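Local coordinates for 3-oxoacyl-[acyl-carrier protein] synthase (Thermus thermophilus, PDB 1UB7) that probably catalyses the condensation of acetyl-CoA with malonyl-ACP, the step that initiates bacterial fatty acid synthesis, at residues L5-A9 with D60-H65; P12-N18 with I38-A44; S141-D145 with N205-M209; A268-Y274 with L284-E288. All coordinates share one frame; numbering follows the deposited sequence.

Interaction 1 of 4, residues L5-A9 with D60-H65; sequences LALGA and DLLRRH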
loop_
_atom_site.group_PDB
_atom_site.type_symbol
_atom_site.label_atom_id
_atom_site.label_comp_id
_atom_site.label_asym_id
_atom_site.label_seq_id
_atom_site.Cartn_x
_atom_site.Cartn_y
_atom_site.Cartn_z
ATOM N N LEU A 5 4.921 1.189 -20.895
ATOM C CA LEU A 5 5.555 0.352 -21.892
ATOM C C LEU A 5 4.706 -0.843 -22.332
ATOM O O LEU A 5 4.895 -1.375 -23.432
ATOM C CB LEU A 5 6.886 -0.156 -21.344
ATOM C CG LEU A 5 7.847 0.867 -20.743
ATOM C CD1 LEU A 5 9.098 0.143 -20.268
ATOM C CD2 LEU A 5 8.187 1.941 -21.765
ATOM N N ALA A 6 3.782 -1.280 -21.483
ATOM C CA ALA A 6 2.943 -2.431 -21.810
ATOM C C ALA A 6 1.669 -2.387 -20.979
ATOM O O ALA A 6 1.648 -1.789 -19.896
ATOM C CB ALA A 6 3.700 -3.731 -21.528
ATOM N N LEU A 7 0.621 -3.036 -21.484
ATOM C CA LEU A 7 -0.679 -3.056 -20.813
ATOM C C LEU A 7 -1.417 -4.350 -21.108
ATOM O O LEU A 7 -1.258 -4.937 -22.175
ATOM C CB LEU A 7 -1.530 -1.875 -21.294
ATOM C CG LEU A 7 -3.044 -1.866 -21.023
ATOM C CD1 LEU A 7 -3.330 -1.516 -19.560
ATOM C CD2 LEU A 7 -3.710 -0.848 -21.947
ATOM N N GLY A 8 -2.225 -4.783 -20.148
ATOM C CA GLY A 8 -3.023 -5.986 -20.300
ATOM C C GLY A 8 -4.121 -5.929 -19.249
ATOM O O GLY A 8 -3.981 -5.195 -18.267
ATOM N N ALA A 9 -5.213 -6.676 -19.435
ATOM C CA ALA A 9 -6.311 -6.691 -18.462
ATOM C C ALA A 9 -7.098 -7.981 -18.557
ATOM O O ALA A 9 -6.931 -8.747 -19.497
ATOM C CB ALA A 9 -7.233 -5.485 -18.660
ATOM N N ASP A 60 -2.176 -11.549 -19.742
ATOM C CA ASP A 60 -2.701 -10.892 -20.914
ATOM C C ASP A 60 -1.654 -9.874 -21.390
ATOM O O ASP A 60 -1.404 -9.740 -22.589
ATOM C CB ASP A 60 -4.036 -10.202 -20.580
ATOM C CG ASP A 60 -4.655 -9.537 -21.794
ATOM O OD1 ASP A 60 -4.857 -10.234 -22.821
ATOM O OD2 ASP A 60 -4.928 -8.319 -21.730
ATOM N N LEU A 61 -1.056 -9.158 -20.442
ATOM C CA LEU A 61 -0.011 -8.171 -20.735
ATOM C C LEU A 61 1.125 -8.873 -21.493
ATOM O O LEU A 61 1.648 -8.359 -22.479
ATOM C CB LEU A 61 0.518 -7.565 -19.416
ATOM C CG LEU A 61 1.572 -6.449 -19.512
ATOM C CD1 LEU A 61 1.456 -5.534 -18.292
ATOM C CD2 LEU A 61 2.991 -7.044 -19.622
ATOM N N LEU A 62 1.491 -10.060 -21.024
ATOM C CA LEU A 62 2.530 -10.841 -21.657
ATOM C C LEU A 62 2.135 -11.391 -23.035
ATOM O O LEU A 62 2.987 -11.509 -23.914
ATOM C CB LEU A 62 2.967 -11.957 -20.712
ATOM C CG LEU A 62 3.851 -11.404 -19.591
ATOM C CD1 LEU A 62 4.363 -12.547 -18.750
ATOM C CD2 LEU A 62 5.033 -10.615 -20.186
ATOM N N ARG A 63 0.861 -11.726 -23.242
ATOM C CA ARG A 63 0.442 -12.212 -24.564
ATOM C C ARG A 63 0.576 -11.070 -25.565
ATOM O O ARG A 63 1.088 -11.260 -26.664
ATOM C CB ARG A 63 -1.009 -12.711 -24.555
ATOM C CG ARG A 63 -1.173 -14.162 -24.109
ATOM C CD ARG A 63 -1.556 -15.090 -25.274
ATOM N NE ARG A 63 -0.707 -14.914 -26.458
ATOM C CZ ARG A 63 -0.893 -15.532 -27.626
ATOM N NH1 ARG A 63 -1.899 -16.386 -27.794
ATOM N NH2 ARG A 63 -0.085 -15.271 -28.644
ATOM N N ARG A 64 0.144 -9.873 -25.165
ATOM C CA ARG A 64 0.202 -8.694 -26.037
ATOM C C ARG A 64 1.605 -8.094 -26.160
ATOM O O ARG A 64 1.953 -7.484 -27.186
ATOM C CB ARG A 64 -0.737 -7.596 -25.508
ATOM C CG ARG A 64 -2.148 -8.063 -25.125
ATOM C CD ARG A 64 -2.722 -7.165 -24.032
ATOM N NE ARG A 64 -2.914 -5.793 -24.484
ATOM C CZ ARG A 64 -3.919 -5.398 -25.265
ATOM N NH1 ARG A 64 -4.830 -6.275 -25.685
ATOM N NH2 ARG A 64 -4.020 -4.122 -25.613
ATOM N N HIS A 65 2.405 -8.244 -25.108
ATOM C CA HIS A 65 3.749 -7.671 -25.097
ATOM C C HIS A 65 4.782 -8.645 -24.565
ATOM O O HIS A 65 5.211 -8.538 -23.421
ATOM C CB HIS A 65 3.762 -6.418 -24.227
ATOM C CG HIS A 65 2.693 -5.430 -24.569
ATOM N ND1 HIS A 65 2.884 -4.411 -25.478
ATOM C CD2 HIS A 65 1.436 -5.276 -24.090
ATOM C CE1 HIS A 65 1.794 -3.665 -25.536
ATOM N NE2 HIS A 65 0.899 -4.169 -24.703
#

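Interaction 2 of 4, residues P12-N18 with I38-A44; sequences PERVMTN and IKERRVA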
loop_
_atom_site.group_PDB
_atom_site.type_symbol
_atom_site.label_atom_id
_atom_site.label_comp_id
_atom_site.label_asym_id
_atom_site.label_seq_id
_atom_site.Cartn_x
_atom_site.Cartn_y
_atom_site.Cartn_z
ATOM N N PRO A 12 -13.319 -11.736 -15.048
ATOM C CA PRO A 12 -13.696 -13.142 -14.917
ATOM C C PRO A 12 -14.656 -13.538 -16.051
ATOM O O PRO A 12 -15.307 -12.688 -16.667
ATOM C CB PRO A 12 -14.350 -13.196 -13.539
ATOM C CG PRO A 12 -13.653 -12.113 -12.793
ATOM C CD PRO A 12 -13.591 -10.993 -13.809
ATOM N N GLU A 13 -14.725 -14.840 -16.302
ATOM C CA GLU A 13 -15.552 -15.430 -17.348
ATOM C C GLU A 13 -17.062 -15.357 -17.084
ATOM O O GLU A 13 -17.841 -15.054 -17.983
ATOM C CB GLU A 13 -15.117 -16.882 -17.521
ATOM C CG GLU A 13 -15.835 -17.675 -18.579
ATOM C CD GLU A 13 -15.395 -19.131 -18.572
ATOM O OE1 GLU A 13 -14.172 -19.386 -18.668
ATOM O OE2 GLU A 13 -16.270 -20.018 -18.465
ATOM N N ARG A 14 -17.469 -15.628 -15.851
ATOM C CA ARG A 14 -18.884 -15.606 -15.495
ATOM C C ARG A 14 -19.533 -14.221 -15.533
ATOM O O ARG A 14 -19.100 -13.293 -14.841
ATOM C CB ARG A 14 -19.069 -16.232 -14.110
ATOM C CG ARG A 14 -20.463 -16.110 -13.520
ATOM C CD ARG A 14 -20.893 -17.455 -12.931
ATOM N NE ARG A 14 -21.753 -17.321 -11.754
ATOM C CZ ARG A 14 -22.239 -18.350 -11.061
ATOM N NH1 ARG A 14 -21.956 -19.597 -11.427
ATOM N NH2 ARG A 14 -22.998 -18.134 -9.991
ATOM N N VAL A 15 -20.587 -14.099 -16.340
ATOM C CA VAL A 15 -21.321 -12.840 -16.482
ATOM C C VAL A 15 -22.574 -12.822 -15.603
ATOM O O VAL A 15 -23.139 -13.871 -15.274
ATOM C CB VAL A 15 -21.763 -12.603 -17.949
ATOM C CG1 VAL A 15 -22.482 -11.264 -18.071
ATOM C CG2 VAL A 15 -20.559 -12.636 -18.876
ATOM N N MET A 16 -22.997 -11.623 -15.216
ATOM C CA MET A 16 -24.188 -11.473 -14.401
ATOM C C MET A 16 -25.005 -10.285 -14.890
ATOM O O MET A 16 -24.644 -9.125 -14.674
ATOM C CB MET A 16 -23.819 -11.297 -12.933
ATOM C CG MET A 16 -24.946 -11.710 -12.014
ATOM S SD MET A 16 -24.405 -12.080 -10.352
ATOM C CE MET A 16 -25.752 -11.428 -9.391
ATOM N N THR A 17 -26.112 -10.603 -15.560
ATOM C CA THR A 17 -27.024 -9.614 -16.129
ATOM C C THR A 17 -27.938 -8.999 -15.078
ATOM O O THR A 17 -28.142 -9.572 -14.000
ATOM C CB THR A 17 -27.904 -10.256 -17.212
ATOM O OG1 THR A 17 -28.652 -11.336 -16.637
ATOM C CG2 THR A 17 -27.042 -10.800 -18.347
ATOM N N ASN A 18 -28.484 -7.825 -15.394
ATOM C CA ASN A 18 -29.386 -7.155 -14.470
ATOM C C ASN A 18 -30.529 -8.124 -14.206
ATOM O O ASN A 18 -31.093 -8.154 -13.114
ATOM C CB ASN A 18 -29.925 -5.847 -15.064
ATOM C CG ASN A 18 -28.844 -4.777 -15.230
ATOM O OD1 ASN A 18 -27.933 -4.650 -14.409
ATOM N ND2 ASN A 18 -28.962 -3.987 -16.285
ATOM N N ILE A 38 -25.308 0.484 -15.809
ATOM C CA ILE A 38 -24.787 -0.873 -15.911
ATOM C C ILE A 38 -25.801 -1.900 -16.405
ATOM O O ILE A 38 -26.942 -1.941 -15.939
ATOM C CB ILE A 38 -24.226 -1.333 -14.554
ATOM C CG1 ILE A 38 -23.228 -0.292 -14.044
ATOM C CG2 ILE A 38 -23.555 -2.684 -14.701
ATOM C CD1 ILE A 38 -22.820 -0.475 -12.608
ATOM N N LYS A 39 -25.358 -2.726 -17.352
ATOM C CA LYS A 39 -26.181 -3.782 -17.941
ATOM C C LYS A 39 -25.706 -5.159 -17.483
ATOM O O LYS A 39 -26.519 -6.043 -17.210
ATOM C CB LYS A 39 -26.136 -3.705 -19.473
ATOM C CG LYS A 39 -26.797 -2.464 -20.053
ATOM C CD LYS A 39 -26.609 -2.381 -21.560
ATOM C CE LYS A 39 -27.276 -1.141 -22.137
ATOM N NZ LYS A 39 -27.048 -1.020 -23.608
ATOM N N GLU A 40 -24.389 -5.347 -17.416
ATOM C CA GLU A 40 -23.818 -6.619 -16.966
ATOM C C GLU A 40 -22.494 -6.335 -16.281
ATOM O O GLU A 40 -21.939 -5.246 -16.420
ATOM C CB GLU A 40 -23.516 -7.571 -18.134
ATOM C CG GLU A 40 -24.475 -7.571 -19.309
ATOM C CD GLU A 40 -24.057 -8.572 -20.383
ATOM O OE1 GLU A 40 -22.852 -8.611 -20.729
ATOM O OE2 GLU A 40 -24.932 -9.313 -20.885
ATOM N N ARG A 41 -21.998 -7.331 -15.550
ATOM C CA ARG A 41 -20.712 -7.249 -14.866
ATOM C C ARG A 41 -20.174 -8.677 -14.759
ATOM O O ARG A 41 -20.938 -9.640 -14.842
ATOM C CB ARG A 41 -20.851 -6.618 -13.467
ATOM C CG ARG A 41 -21.490 -7.505 -12.395
ATOM C CD ARG A 41 -22.786 -6.885 -11.914
ATOM N NE ARG A 41 -23.764 -6.864 -12.995
ATOM C CZ ARG A 41 -24.744 -5.977 -13.118
ATOM N NH1 ARG A 41 -24.896 -5.011 -12.220
ATOM N NH2 ARG A 41 -25.572 -6.060 -14.150
ATOM N N ARG A 42 -18.860 -8.808 -14.589
ATOM C CA ARG A 42 -18.222 -10.113 -14.471
ATOM C C ARG A 42 -18.020 -10.487 -13.010
ATOM O O ARG A 42 -17.847 -9.617 -12.173
ATOM C CB ARG A 42 -16.880 -10.100 -15.203
ATOM C CG ARG A 42 -16.989 -9.728 -16.671
ATOM C CD ARG A 42 -18.058 -10.561 -17.374
ATOM N NE ARG A 42 -18.045 -10.337 -18.817
ATOM C CZ ARG A 42 -17.218 -10.945 -19.667
ATOM N NH1 ARG A 42 -16.330 -11.830 -19.225
ATOM N NH2 ARG A 42 -17.270 -10.666 -20.964
ATOM N N VAL A 43 -18.056 -11.779 -12.704
ATOM C CA VAL A 43 -17.882 -12.250 -11.327
ATOM C C VAL A 43 -16.844 -13.377 -11.271
ATOM O O VAL A 43 -16.917 -14.345 -12.037
ATOM C CB VAL A 43 -19.226 -12.758 -10.731
ATOM C CG1 VAL A 43 -19.040 -13.185 -9.278
ATOM C CG2 VAL A 43 -20.284 -11.656 -10.828
ATOM N N ALA A 44 -15.884 -13.243 -10.357
ATOM C CA ALA A 44 -14.814 -14.228 -10.213
ATOM C C ALA A 44 -15.328 -15.611 -9.851
ATOM O O ALA A 44 -16.273 -15.747 -9.070
ATOM C CB ALA A 44 -13.810 -13.758 -9.158
#

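Interaction 3 of 4, residues S141-D145 with N205-M209; sequences SKIID and NRLYM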
loop_
_atom_site.group_PDB
_atom_site.type_symbol
_atom_site.label_atom_id
_atom_site.label_comp_id
_atom_site.label_asym_id
_atom_site.label_seq_id
_atom_site.Cartn_x
_atom_site.Cartn_y
_atom_site.Cartn_z
ATOM N N SER A 141 -16.696 -8.962 -5.392
ATOM C CA SER A 141 -17.730 -9.961 -5.171
ATOM C C SER A 141 -17.448 -10.798 -3.936
ATOM O O SER A 141 -18.230 -11.672 -3.588
ATOM C CB SER A 141 -17.850 -10.881 -6.386
ATOM O OG SER A 141 -16.708 -11.695 -6.526
ATOM N N LYS A 142 -16.341 -10.527 -3.261
ATOM C CA LYS A 142 -15.993 -11.311 -2.079
ATOM C C LYS A 142 -16.311 -10.599 -0.769
ATOM O O LYS A 142 -16.287 -11.223 0.289
ATOM C CB LYS A 142 -14.502 -11.666 -2.100
ATOM C CG LYS A 142 -13.992 -12.187 -3.434
ATOM C CD LYS A 142 -14.430 -13.601 -3.729
ATOM C CE LYS A 142 -13.793 -14.093 -5.024
ATOM N NZ LYS A 142 -13.978 -15.555 -5.240
ATOM N N ILE A 143 -16.588 -9.298 -0.840
ATOM C CA ILE A 143 -16.906 -8.502 0.351
ATOM C C ILE A 143 -18.221 -7.754 0.165
ATOM O O ILE A 143 -18.627 -6.952 1.004
ATOM C CB ILE A 143 -15.803 -7.447 0.654
ATOM C CG1 ILE A 143 -15.587 -6.557 -0.574
ATOM C CG2 ILE A 143 -14.507 -8.136 1.045
ATOM C CD1 ILE A 143 -15.099 -5.154 -0.254
ATOM N N ILE A 144 -18.878 -8.017 -0.953
ATOM C CA ILE A 144 -20.132 -7.364 -1.268
ATOM C C ILE A 144 -21.303 -8.122 -0.647
ATOM O O ILE A 144 -21.322 -9.356 -0.650
ATOM C CB ILE A 144 -20.318 -7.302 -2.794
ATOM C CG1 ILE A 144 -21.556 -6.483 -3.142
ATOM C CG2 ILE A 144 -20.446 -8.707 -3.359
ATOM C CD1 ILE A 144 -21.821 -6.412 -4.627
ATOM N N ASP A 145 -22.261 -7.385 -0.088
ATOM C CA ASP A 145 -23.446 -8.010 0.487
ATOM C C ASP A 145 -24.404 -8.240 -0.667
ATOM O O ASP A 145 -25.091 -7.313 -1.107
ATOM C CB ASP A 145 -24.120 -7.108 1.519
ATOM C CG ASP A 145 -25.479 -7.643 1.955
ATOM O OD1 ASP A 145 -25.546 -8.803 2.420
ATOM O OD2 ASP A 145 -26.479 -6.906 1.829
ATOM N N ASN A 205 -19.839 -5.402 9.277
ATOM C CA ASN A 205 -19.097 -6.388 8.482
ATOM C C ASN A 205 -19.396 -6.409 6.975
ATOM O O ASN A 205 -19.115 -7.403 6.301
ATOM C CB ASN A 205 -19.292 -7.807 9.064
ATOM C CG ASN A 205 -20.723 -8.331 8.912
ATOM O OD1 ASN A 205 -21.294 -8.318 7.820
ATOM N ND2 ASN A 205 -21.297 -8.815 10.012
ATOM N N ARG A 206 -19.952 -5.321 6.444
ATOM C CA ARG A 206 -20.255 -5.256 5.016
ATOM C C ARG A 206 -20.004 -3.897 4.372
ATOM O O ARG A 206 -19.961 -2.863 5.047
ATOM C CB ARG A 206 -21.698 -5.701 4.753
ATOM C CG ARG A 206 -21.873 -7.213 4.800
ATOM C CD ARG A 206 -20.953 -7.894 3.788
ATOM N NE ARG A 206 -20.868 -9.340 3.988
ATOM C CZ ARG A 206 -20.097 -10.153 3.270
ATOM N NH1 ARG A 206 -19.336 -9.668 2.296
ATOM N NH2 ARG A 206 -20.081 -11.454 3.528
ATOM N N LEU A 207 -19.835 -3.921 3.054
ATOM C CA LEU A 207 -19.571 -2.722 2.274
ATOM C C LEU A 207 -20.719 -1.725 2.403
ATOM O O LEU A 207 -21.871 -2.069 2.135
ATOM C CB LEU A 207 -19.374 -3.107 0.808
ATOM C CG LEU A 207 -18.648 -2.133 -0.121
ATOM C CD1 LEU A 207 -18.400 -2.819 -1.441
ATOM C CD2 LEU A 207 -19.456 -0.868 -0.323
ATOM N N TYR A 208 -20.398 -0.499 2.820
ATOM C CA TYR A 208 -21.393 0.571 2.971
ATOM C C TYR A 208 -21.073 1.775 2.076
ATOM O O TYR A 208 -19.903 2.132 1.900
ATOM C CB TYR A 208 -21.468 1.051 4.426
ATOM C CG TYR A 208 -22.195 2.372 4.560
ATOM C CD1 TYR A 208 -23.571 2.453 4.356
ATOM C CD2 TYR A 208 -21.494 3.556 4.798
ATOM C CE1 TYR A 208 -24.231 3.681 4.379
ATOM C CE2 TYR A 208 -22.143 4.788 4.822
ATOM C CZ TYR A 208 -23.511 4.843 4.609
ATOM O OH TYR A 208 -24.166 6.054 4.608
ATOM N N MET A 209 -22.113 2.408 1.528
ATOM C CA MET A 209 -21.922 3.572 0.662
ATOM C C MET A 209 -23.043 4.625 0.750
ATOM O O MET A 209 -24.233 4.302 0.708
ATOM C CB MET A 209 -21.754 3.120 -0.800
ATOM C CG MET A 209 -21.161 4.190 -1.731
ATOM S SD MET A 209 -21.078 3.722 -3.497
ATOM C CE MET A 209 -19.445 2.929 -3.618
#

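Interaction 4 of 4, residues A268-Y274 with L284-E288; sequences AVNVDRY and LALKE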
loop_
_atom_site.group_PDB
_atom_site.type_symbol
_atom_site.label_atom_id
_atom_site.label_comp_id
_atom_site.label_asym_id
_atom_site.label_seq_id
_atom_site.Cartn_x
_atom_site.Cartn_y
_atom_site.Cartn_z
ATOM N N ALA A 268 -13.994 7.337 -22.605
ATOM C CA ALA A 268 -14.013 5.878 -22.570
ATOM C C ALA A 268 -15.080 5.326 -21.636
ATOM O O ALA A 268 -15.206 5.761 -20.500
ATOM C CB ALA A 268 -12.648 5.358 -22.152
ATOM N N VAL A 269 -15.839 4.350 -22.114
ATOM C CA VAL A 269 -16.888 3.747 -21.291
ATOM C C VAL A 269 -16.933 2.236 -21.432
ATOM O O VAL A 269 -16.678 1.692 -22.503
ATOM C CB VAL A 269 -18.309 4.274 -21.667
ATOM C CG1 VAL A 269 -19.324 3.821 -20.620
ATOM C CG2 VAL A 269 -18.305 5.798 -21.785
ATOM N N ASN A 270 -17.252 1.562 -20.338
ATOM C CA ASN A 270 -17.384 0.120 -20.344
ATOM C C ASN A 270 -18.075 -0.305 -19.058
ATOM O O ASN A 270 -18.311 -1.487 -18.832
ATOM C CB ASN A 270 -16.011 -0.576 -20.541
ATOM C CG ASN A 270 -15.073 -0.476 -19.327
ATOM O OD1 ASN A 270 -13.853 -0.414 -19.496
ATOM N ND2 ASN A 270 -15.627 -0.498 -18.115
ATOM N N VAL A 271 -18.418 0.681 -18.226
ATOM C CA VAL A 271 -19.102 0.413 -16.960
ATOM C C VAL A 271 -20.393 -0.350 -17.231
ATOM O O VAL A 271 -20.935 -1.012 -16.345
ATOM C CB VAL A 271 -19.445 1.724 -16.183
ATOM C CG1 VAL A 271 -20.371 2.620 -16.996
ATOM C CG2 VAL A 271 -20.110 1.380 -14.872
ATOM N N ASP A 272 -20.868 -0.249 -18.469
ATOM C CA ASP A 272 -22.083 -0.920 -18.910
ATOM C C ASP A 272 -21.896 -2.432 -19.012
ATOM O O ASP A 272 -22.834 -3.202 -18.783
ATOM C CB ASP A 272 -22.516 -0.355 -20.268
ATOM C CG ASP A 272 -21.408 -0.411 -21.316
ATOM O OD1 ASP A 272 -20.295 0.082 -21.039
ATOM O OD2 ASP A 272 -21.650 -0.935 -22.425
ATOM N N ARG A 273 -20.676 -2.854 -19.336
ATOM C CA ARG A 273 -20.368 -4.271 -19.494
ATOM C C ARG A 273 -19.614 -4.924 -18.335
ATOM O O ARG A 273 -19.644 -6.150 -18.185
ATOM C CB ARG A 273 -19.589 -4.486 -20.804
ATOM C CG ARG A 273 -20.458 -4.397 -22.042
ATOM C CD ARG A 273 -19.686 -4.559 -23.342
ATOM N NE ARG A 273 -18.876 -3.383 -23.658
ATOM C CZ ARG A 273 -17.588 -3.254 -23.350
ATOM N NH1 ARG A 273 -16.953 -4.233 -22.718
ATOM N NH2 ARG A 273 -16.936 -2.148 -23.672
ATOM N N TYR A 274 -18.948 -4.126 -17.507
ATOM C CA TYR A 274 -18.195 -4.712 -16.399
ATOM C C TYR A 274 -18.538 -4.183 -15.007
ATOM O O TYR A 274 -18.039 -4.702 -14.001
ATOM C CB TYR A 274 -16.692 -4.515 -16.614
ATOM C CG TYR A 274 -16.137 -4.973 -17.938
ATOM C CD1 TYR A 274 -16.401 -6.246 -18.440
ATOM C CD2 TYR A 274 -15.255 -4.155 -18.643
ATOM C CE1 TYR A 274 -15.786 -6.696 -19.614
ATOM C CE2 TYR A 274 -14.637 -4.589 -19.804
ATOM C CZ TYR A 274 -14.899 -5.856 -20.287
ATOM O OH TYR A 274 -14.252 -6.258 -21.438
ATOM N N LEU A 284 -8.734 -1.551 -17.608
ATOM C CA LEU A 284 -9.668 -2.314 -18.452
ATOM C C LEU A 284 -10.121 -1.450 -19.623
ATOM O O LEU A 284 -10.226 -1.931 -20.751
ATOM C CB LEU A 284 -10.907 -2.747 -17.655
ATOM C CG LEU A 284 -10.746 -4.010 -16.811
ATOM C CD1 LEU A 284 -11.905 -4.158 -15.876
ATOM C CD2 LEU A 284 -10.632 -5.238 -17.746
ATOM N N ALA A 285 -10.390 -0.176 -19.343
ATOM C CA ALA A 285 -10.819 0.773 -20.363
ATOM C C ALA A 285 -9.701 1.127 -21.340
ATOM O O ALA A 285 -9.921 1.156 -22.553
ATOM C CB ALA A 285 -11.362 2.055 -19.705
ATOM N N LEU A 286 -8.506 1.404 -20.826
ATOM C CA LEU A 286 -7.386 1.745 -21.708
ATOM C C LEU A 286 -7.127 0.639 -22.723
ATOM O O LEU A 286 -6.830 0.913 -23.891
ATOM C CB LEU A 286 -6.108 1.977 -20.901
ATOM C CG LEU A 286 -6.090 3.234 -20.045
ATOM C CD1 LEU A 286 -4.927 3.167 -19.080
ATOM C CD2 LEU A 286 -6.004 4.452 -20.938
ATOM N N LYS A 287 -7.233 -0.607 -22.263
ATOM C CA LYS A 287 -7.001 -1.767 -23.118
ATOM C C LYS A 287 -7.943 -1.757 -24.318
ATOM O O LYS A 287 -7.497 -1.936 -25.455
ATOM C CB LYS A 287 -7.188 -3.074 -22.339
ATOM C CG LYS A 287 -6.999 -4.311 -23.214
ATOM C CD LYS A 287 -7.479 -5.579 -22.523
ATOM C CE LYS A 287 -7.313 -6.791 -23.428
ATOM N NZ LYS A 287 -7.651 -8.028 -22.697
ATOM N N GLU A 288 -9.238 -1.547 -24.070
ATOM C CA GLU A 288 -10.209 -1.502 -25.165
ATOM C C GLU A 288 -9.911 -0.335 -26.129
ATOM O O GLU A 288 -9.967 -0.495 -27.352
ATOM C CB GLU A 288 -11.629 -1.379 -24.617
ATOM C CG GLU A 288 -11.943 -2.417 -23.560
ATOM C CD GLU A 288 -13.433 -2.672 -23.397
ATOM O OE1 GLU A 288 -14.222 -1.703 -23.458
ATOM O OE2 GLU A 288 -13.809 -3.849 -23.198
#

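Interaction 1 of 4, residues L5-A9 with D60-H65
Ala9 and Asp60 make the straightest polar link between edge strand 5-9 and the last turn of the helix ending at 64. The backbone N of Ala9 donates to Asp60 OD2 over 2.8 Å with an N-H...O angle of 165°; OD2 accepts through its anti lone pair, the one turned away from OD1. The same oxygen lies 3.0 Å from Ala9 O; Lys287 NZ, which forms a salt bridge with OD2 and a weak hydrogen bond with Ala9 O, probably eases this meeting of two acceptors. Leu7 O receives a weak, bent bond from Arg64 NE (3.0 Å, 127°), while the guanidinium's stronger partner is Asp291, reached through NH2. His65 offers a ring face to Ala6, whose CB stands 3.9 Å from the ring centroid in a CH-pi contact; Leu7 O sits at the ring edge, 3.3 Å from CD2. The absence of a side chain at Gly8 lets its CA come within 3.7 Å of Leu61 N. Leu61 CD2 packs on Ala6 CB, and the same side chain touches strands 131-138 and 158-165. The helix covers one side of strand 3-10, which pairs with strand 158-165, while Leu7 turns to helix 281-292 on the other.

Interaction 2 of 4, residues P12-N18 with I38-A44
Arg41 and Asn18 meet through contrasting torsions: Arg41 CG is wedged between its backbone N and carbonyl carbon (chi1 74°), and bends at chi2 and chi3 fold the guanidinium back over the neighbouring strand, whereas Asn18 CG lies beside its backbone N (chi1 -68°), which sets the amide across the end of the pairing. The setting is a small, weakly bonded two-stranded antiparallel sheet, 14-17 with 40-43, in which Val15 and Arg42 form a non-hydrogen-bonded pair. Val43 N donates to Arg14 O at 2.8 Å, and Met16 N to Arg41 O. Met16 O is gripped chiefly by Arg41 NE at 3.0 Å, with weak additions from Arg41 N and NH2. Exchanging Arg41 for a leucine would probably leave Met16 O with little more than its weak backbone bond and Asn18 OD1 without its NH2 donor. On the opposite face, Val15 CG2 rests over one face of the Arg42 guanidinium, 3.4 Å from NE, while NH1 of that arginine reaches back to Pro12 O at 2.9 Å. Asn18 ND2 donates to Ile38 O at 2.9 Å, on a lone pair in the carbonyl plane, and also to Asp29; Ile38 lies near the predicted active-site Asn276. Guanidinium and amide planes stand 76° apart, with Arg41 NH2 bonded to Asn18 OD1 at 2.8 Å from above the carbonyl plane, off its lone pairs.

Interaction 3 of 4, residues S141-D145 with N205-M209
Lys142 only brushes Arg206: its carbonyl oxygen lies near the guanidinium plane but 4.0 Å from NH1, and its amine is turned to Glu48 O. At Ile143 the chain closes on the arginine. NH1 is 3.1 Å from both Ile143 C and Ile143 O, so the guanidinium edge abuts the carbonyl group. Ile143 also brings CD1 to Leu207 CD1 at 4.2 Å, the apolar centre of the contact; Phe86 of the second subunit packs against both residues. Ile144 points its side chain elsewhere, to Thr151, but its carbonyl oxygen remains 3.6 Å from Arg206 NH1. Asp145 meets the arginine with its methylene, CB lying 4.0 Å from Arg206 CD. Its CG lies anti to the backbone N (chi1 170°), and OD2 takes a weak hydrogen bond from Asp148 N; OD1 and Arg206 NE are 5.0 Å apart, probably a mild attraction rather than a salt bridge. Replacing Arg206 with an alanine would probably uncover the Ile143 carbonyl and the Asp145 methylene and remove a positive charge from beside that carboxylate. This is a contact at the homodimer interface, joining the loop after strand 131-138 to the lead-in of strand 208-209, with part of its apolar cover supplied by the partner subunit.

Interaction 4 of 4, residues A268-Y274 with L284-E288
Arg273 and Glu288 approach from opposite directions, their guanidinium and carboxylate planes nearly coplanar at 26°, in an end-on bidentate salt bridge between short helix 271-274 and helix 281-292 of the thiolase fold's C-terminal half. NH2 takes OE1 at 2.8 Å, within the guanidinium plane, and NH1 takes OE2 at 3.2 Å, more tilted; both oxygens use their syn lone pairs. A bend at chi3 (-73°) turns the end of the arginine toward the acid. Asp272 extends the charge network by a long contact, its OD2 3.9 Å from Arg273 NE and well out of the guanidinium plane, so it probably acts through charge alone. Tyr274 also approaches Glu288 from the opposite direction, its ring plane inclined 57° to the carboxylate, and its CD2 lies 4.3 Å from Leu284 CD1. Deeper in, Asn270 OD1 rests 3.4 Å from Ala285 CA, and the methyls of Ala268 and Ala285 touch near Val244. The side chains of Tyr274 and Asn270 lie about 8 Å from those of Asn276 and His246 respectively, both predicted active-site residues. Glu288 OE2 serves two donors, and Tyr274 OH meets it at 3.0 Å, nearly in line with its C-O bond.

All four contacts are partly buried, but their chemistry follows their place. Interaction 4 lies closest to the chain's centre, about 11 Å away, and combines small apolar residues with a charged rim; the centres of interactions 1, 2 and 3 lie 16 to 18 Å out. Interaction 2 reaches the surface most, being the one with exposed residues among those that touch. Interactions 1 and 4 share helix 281-292 as a neighbour or a member, joined through Lys287 and by Ala9 against Leu284. Interaction 2 is mainly backbone pairing and arginine-to-carbonyl bonds, and meets interaction 4 where Asp272 O probably accepts from Lys39 N and Glu40 N. Interaction 3, touching interaction 2 through Val43 and Ser141, lacks a clear hydrogen bond and alone involves the second subunit.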